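Local structure of separin (Saccharomyces cerevisiae, 5U1T) at residues Leu1270-Leu1275 / Glu1323-Asp1328. The protein cleaves the cohesin subunit Scc1 as a caspase-like cysteine protease at anaphase onset, freeing sister chromatids to separate, and is held inactive by securin until then. Residues are numbered along the deposited sequence; the frame is centred on the assembly and turned at random.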
loop_
_atom_site.group_PDB
_atom_site.type_symbol
_atom_site.label_atom_id
_atom_site.label_comp_id
_atom_site.label_asym_id
_atom_site.label_seq_id
_atom_site.Cartn_x
_atom_site.Cartn_y
_atom_site.Cartn_z
ATOM N N LEU A 1270 22.175 -59.164 -42.354
ATOM C CA LEU A 1270 21.510 -57.895 -42.668
ATOM C C LEU A 1270 21.608 -57.544 -44.160
ATOM O O LEU A 1270 22.701 -57.407 -44.691
ATOM C CB LEU A 1270 22.119 -56.762 -41.846
ATOM C CG LEU A 1270 21.536 -56.403 -40.486
ATOM C CD1 LEU A 1270 21.047 -57.617 -39.753
ATOM C CD2 LEU A 1270 22.594 -55.667 -39.686
ATOM N N PRO A 1271 20.460 -57.358 -44.825
ATOM C CA PRO A 1271 20.418 -57.088 -46.265
ATOM C C PRO A 1271 21.374 -55.987 -46.699
ATOM O O PRO A 1271 21.943 -56.060 -47.786
ATOM C CB PRO A 1271 18.976 -56.649 -46.511
ATOM C CG PRO A 1271 18.215 -57.070 -45.358
ATOM C CD PRO A 1271 19.136 -57.232 -44.195
ATOM N N SER A 1272 21.552 -54.976 -45.863
ATOM C CA SER A 1272 22.394 -53.855 -46.226
ATOM C C SER A 1272 23.854 -54.254 -46.303
ATOM O O SER A 1272 24.575 -53.825 -47.206
ATOM C CB SER A 1272 22.227 -52.719 -45.228
ATOM O OG SER A 1272 22.647 -51.510 -45.823
ATOM N N ARG A 1273 24.294 -55.071 -45.348
ATOM C CA ARG A 1273 25.705 -55.413 -45.249
ATOM C C ARG A 1273 26.015 -56.492 -46.263
ATOM O O ARG A 1273 27.139 -56.634 -46.725
ATOM C CB ARG A 1273 26.048 -55.835 -43.828
ATOM C CG ARG A 1273 26.274 -54.653 -42.945
ATOM C CD ARG A 1273 25.963 -54.910 -41.494
ATOM N NE ARG A 1273 25.755 -53.640 -40.809
ATOM C CZ ARG A 1273 26.524 -53.131 -39.847
ATOM N NH1 ARG A 1273 27.583 -53.785 -39.374
ATOM N NH2 ARG A 1273 26.196 -51.949 -39.344
ATOM N N LYS A 1274 24.976 -57.206 -46.658
ATOM C CA LYS A 1274 25.111 -58.241 -47.660
ATOM C C LYS A 1274 25.205 -57.685 -49.064
ATOM O O LYS A 1274 25.820 -58.324 -49.914
ATOM C CB LYS A 1274 23.944 -59.207 -47.566
ATOM C CG LYS A 1274 23.870 -59.871 -46.200
ATOM C CD LYS A 1274 22.550 -60.575 -46.009
ATOM C CE LYS A 1274 22.345 -61.555 -47.131
ATOM N NZ LYS A 1274 21.217 -62.443 -46.794
ATOM N N LEU A 1275 24.634 -56.499 -49.307
ATOM C CA LEU A 1275 24.489 -55.996 -50.679
ATOM C C LEU A 1275 25.111 -54.643 -51.017
ATOM O O LEU A 1275 25.226 -54.312 -52.201
ATOM C CB LEU A 1275 23.006 -55.907 -51.038
ATOM C CG LEU A 1275 22.176 -57.162 -50.804
ATOM C CD1 LEU A 1275 20.727 -56.774 -50.765
ATOM C CD2 LEU A 1275 22.451 -58.263 -51.847
ATOM N N GLU A 1323 21.305 -46.730 -42.354
ATOM C CA GLU A 1323 21.388 -48.097 -42.869
ATOM C C GLU A 1323 20.029 -48.772 -42.806
ATOM O O GLU A 1323 19.593 -49.215 -41.739
ATOM C CB GLU A 1323 22.412 -48.927 -42.096
ATOM C CG GLU A 1323 22.796 -50.187 -42.806
ATOM C CD GLU A 1323 23.623 -51.102 -41.928
ATOM O OE1 GLU A 1323 23.158 -52.231 -41.652
ATOM O OE2 GLU A 1323 24.733 -50.683 -41.511
ATOM N N GLU A 1324 19.361 -48.842 -43.950
ATOM C CA GLU A 1324 18.071 -49.501 -44.038
ATOM C C GLU A 1324 18.202 -51.020 -44.077
ATOM O O GLU A 1324 19.088 -51.551 -44.728
ATOM C CB GLU A 1324 17.321 -49.022 -45.261
ATOM C CG GLU A 1324 16.951 -47.580 -45.180
ATOM C CD GLU A 1324 15.893 -47.213 -46.202
ATOM O OE1 GLU A 1324 16.042 -47.588 -47.408
ATOM O OE2 GLU A 1324 14.901 -46.563 -45.797
ATOM N N ASN A 1325 17.322 -51.697 -43.343
ATOM C CA ASN A 1325 17.218 -53.133 -43.359
ATOM C C ASN A 1325 15.764 -53.568 -43.266
ATOM O O ASN A 1325 15.238 -53.727 -42.174
ATOM C CB ASN A 1325 18.040 -53.743 -42.223
ATOM C CG ASN A 1325 19.529 -53.684 -42.497
ATOM O OD1 ASN A 1325 20.298 -53.112 -41.735
ATOM N ND2 ASN A 1325 19.941 -54.272 -43.613
ATOM N N ALA A 1326 15.118 -53.758 -44.414
ATOM C CA ALA A 1326 13.780 -54.338 -44.450
ATOM C C ALA A 1326 13.700 -55.609 -43.596
ATOM O O ALA A 1326 14.470 -56.549 -43.815
ATOM C CB ALA A 1326 13.392 -54.642 -45.870
ATOM N N TYR A 1327 12.787 -55.624 -42.620
ATOM C CA TYR A 1327 12.615 -56.767 -41.721
ATOM C C TYR A 1327 12.150 -57.962 -42.540
ATOM O O TYR A 1327 12.345 -59.121 -42.183
ATOM C CB TYR A 1327 11.612 -56.455 -40.603
ATOM C CG TYR A 1327 12.135 -55.549 -39.501
ATOM C CD1 TYR A 1327 13.294 -54.803 -39.675
ATOM C CD2 TYR A 1327 11.482 -55.465 -38.274
ATOM C CE1 TYR A 1327 13.782 -53.987 -38.675
ATOM C CE2 TYR A 1327 11.977 -54.645 -37.245
ATOM C CZ TYR A 1327 13.121 -53.901 -37.464
ATOM O OH TYR A 1327 13.617 -53.075 -36.480
ATOM N N ASP A 1328 11.529 -57.629 -43.653
ATOM C CA ASP A 1328 11.183 -58.526 -44.729
ATOM C C ASP A 1328 12.292 -59.474 -45.169
ATOM O O ASP A 1328 12.041 -60.597 -45.619
ATOM C CB ASP A 1328 10.765 -57.669 -45.916
ATOM C CG ASP A 1328 9.573 -58.213 -46.597
ATOM O OD1 ASP A 1328 9.511 -59.453 -46.682
ATOM O OD2 ASP A 1328 8.686 -57.428 -47.022
#
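P1271, in the first turn of the short helix 1271-1275, lies across from N1325 in an irregular loop, their CA atoms 5.9 Å apart. L1270 holds the N-cap position, its carbonyl O accepting the backbone N-H of K1274; first-turn nitrogens have no acceptor within the helix, so a proline, lacking an N-H, costs no helical hydrogen bond there. The buried amide of N1325 lies beside this helix start, near the backbone N of S1272. Small S1272 lets the loop come close, its OG 3.3 Å from CG of E1323. The charged link is side-on: R1273 NE meets E1323 OE1 at 3.1 Å, almost straight at 172°, while NH2 reaches the syn lone pair of OE2 at 2.9 Å. With CG anti to the backbone N (chi1 -164°) and an extended chain, E1323 brings both oxygens to the arginine, though the two planes are turned 50° apart. A methionine in place of R1273 would probably leave the buried carboxylate of E1323 without its countercharge and the carbonyl of I1283, also bonded to NH2, without this donor. L1318 of helix 1303-1320 packs on L1270, R1273 and E1323, while Y1263 and H1267 of helix 1252-1269 touch the arginine; the contact thus ties the loop leading to helix 1332-1347 onto this helical part of the C50 peptidase region.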